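Local coordinates for Pol protein (Human T-cell leukemia virus type I, PDB 6TJU), which includes an integrase whose C-terminal domain, the part in this structure, probably binds DNA during insertion of the viral genome, at residues 50-53 and 54-57. Sequence-based numbering, arbitrary orientation.
Sequences WIPW and RLLK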
loop_
_atom_site.group_PDB
_atom_site.type_symbol
_atom_site.label_atom_id
_atom_site.label_comp_id
_atom_site.label_asym_id
_atom_site.label_seq_id
_atom_site.Cartn_x
_atom_site.Cartn_y
_atom_site.Cartn_z
ATOM N N TRP A 50 -3.446 -7.714 0.700
ATOM C CA TRP A 50 -3.684 -7.426 -0.722
ATOM C C TRP A 50 -4.743 -6.324 -0.794
ATOM O O TRP A 50 -5.913 -6.574 -0.442
ATOM C CB TRP A 50 -4.100 -8.707 -1.444
ATOM C CG TRP A 50 -2.980 -9.671 -1.634
ATOM C CD1 TRP A 50 -2.762 -10.838 -0.958
ATOM C CD2 TRP A 50 -1.959 -9.572 -2.626
ATOM N NE1 TRP A 50 -1.649 -11.468 -1.450
ATOM C CE2 TRP A 50 -1.131 -10.702 -2.470
ATOM C CE3 TRP A 50 -1.672 -8.633 -3.624
ATOM C CZ2 TRP A 50 -0.024 -10.927 -3.295
ATOM C CZ3 TRP A 50 -0.568 -8.849 -4.422
ATOM C CH2 TRP A 50 0.254 -9.964 -4.245
ATOM N N ILE A 51 -4.305 -5.118 -1.140
ATOM C CA ILE A 51 -5.175 -3.919 -1.205
ATOM C C ILE A 51 -5.513 -3.715 -2.664
ATOM O O ILE A 51 -4.612 -3.589 -3.493
ATOM C CB ILE A 51 -4.530 -2.640 -0.642
ATOM C CG1 ILE A 51 -3.825 -2.850 0.698
ATOM C CG2 ILE A 51 -5.588 -1.548 -0.575
ATOM C CD1 ILE A 51 -4.781 -3.144 1.821
ATOM N N PRO A 52 -6.817 -3.618 -2.978
ATOM C CA PRO A 52 -7.231 -3.358 -4.344
ATOM C C PRO A 52 -6.809 -1.932 -4.721
ATOM O O PRO A 52 -6.726 -1.076 -3.822
ATOM C CB PRO A 52 -8.747 -3.522 -4.304
ATOM C CG PRO A 52 -9.108 -3.164 -2.891
ATOM C CD PRO A 52 -7.962 -3.659 -2.039
ATOM N N TRP A 53 -6.598 -1.732 -6.032
ATOM C CA TRP A 53 -6.146 -0.453 -6.628
ATOM C C TRP A 53 -7.037 0.718 -6.194
ATOM O O TRP A 53 -6.496 1.819 -6.035
ATOM C CB TRP A 53 -6.067 -0.547 -8.151
ATOM C CG TRP A 53 -4.939 -1.402 -8.626
ATOM C CD1 TRP A 53 -3.857 -1.840 -7.905
ATOM C CD2 TRP A 53 -4.773 -1.875 -9.969
ATOM N NE1 TRP A 53 -3.053 -2.609 -8.702
ATOM C CE2 TRP A 53 -3.580 -2.623 -9.977
ATOM C CE3 TRP A 53 -5.507 -1.730 -11.161
ATOM C CZ2 TRP A 53 -3.117 -3.226 -11.151
ATOM C CZ3 TRP A 53 -5.052 -2.336 -12.317
ATOM C CH2 TRP A 53 -3.864 -3.071 -12.305
ATOM N N ARG A 54 -8.356 0.526 -6.085
ATOM C CA ARG A 54 -9.266 1.639 -5.793
ATOM C C ARG A 54 -8.931 2.177 -4.395
ATOM O O ARG A 54 -9.237 3.316 -4.170
ATOM C CB ARG A 54 -10.733 1.228 -5.968
ATOM C CG ARG A 54 -11.235 0.270 -4.904
ATOM C CD ARG A 54 -12.731 0.082 -5.003
ATOM N NE ARG A 54 -13.096 -0.505 -3.735
ATOM C CZ ARG A 54 -12.919 -1.787 -3.452
ATOM N NH1 ARG A 54 -12.472 -2.633 -4.389
ATOM N NH2 ARG A 54 -13.222 -2.222 -2.236
ATOM N N LEU A 55 -8.291 1.408 -3.513
ATOM C CA LEU A 55 -7.878 1.897 -2.169
ATOM C C LEU A 55 -6.381 2.244 -2.080
ATOM O O LEU A 55 -5.826 2.281 -0.947
ATOM C CB LEU A 55 -8.312 0.852 -1.149
ATOM C CG LEU A 55 -9.823 0.647 -1.118
ATOM C CD1 LEU A 55 -10.143 -0.551 -0.258
ATOM C CD2 LEU A 55 -10.578 1.876 -0.627
ATOM N N LEU A 56 -5.762 2.539 -3.224
ATOM C CA LEU A 56 -4.334 2.909 -3.321
ATOM C C LEU A 56 -4.165 4.226 -4.059
ATOM O O LEU A 56 -4.961 4.553 -4.950
ATOM C CB LEU A 56 -3.524 1.844 -4.056
ATOM C CG LEU A 56 -3.474 0.489 -3.373
ATOM C CD1 LEU A 56 -2.679 -0.468 -4.245
ATOM C CD2 LEU A 56 -2.843 0.642 -1.999
ATOM N N LYS A 57 -3.114 4.938 -3.669
ATOM C CA LYS A 57 -2.629 6.097 -4.444
ATOM C C LYS A 57 -1.116 5.944 -4.567
ATOM O O LYS A 57 -0.449 5.769 -3.537
ATOM C CB LYS A 57 -3.033 7.445 -3.817
ATOM C CG LYS A 57 -4.516 7.762 -3.757
ATOM C CD LYS A 57 -5.134 8.169 -5.067
ATOM C CE LYS A 57 -6.596 8.476 -4.866
ATOM N NZ LYS A 57 -7.234 8.906 -6.135
#
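I51 meets L55 and L56 mainly through its CG2 methyl, which lies 3.7 Å from CB of L55 and 3.8 Å from CD2 of L56. The torsion accounts for this, since chi1 of -46° sets CG2 anti to the backbone N, facing the leucines, while CG1 leads off elsewhere. I51 and L55 cross nearly perpendicularly. While CD2 of L56 packs on that methyl, its CD1 lies 3.7 Å from O of I51 and reaches CD1 of W53 at 4.1 Å, near the plane of the indole and at its edge. This is the 3-10 turn that links the last two strands of the SH3-like barrel in retroviral integrase C-terminal domains, carrying the chain from strand 48-52 to strand 56-59. Two successive i-to-i+3 bonds define it: N of L55 to O of P52 and N of L56 to O of W53, each 3.0 Å long and moderately bent, with an N-H...O angle of 149°. On the outer side, CG of P52 sits over one face of the R54 guanidinium, 3.7 Å from NH1, and CD1 of L55 approaches that same CG at 3.9 Å. Inward, buried L56 continues onto A39, Y13 and F15, whereas I51 and L55 share P18 as a neighbour.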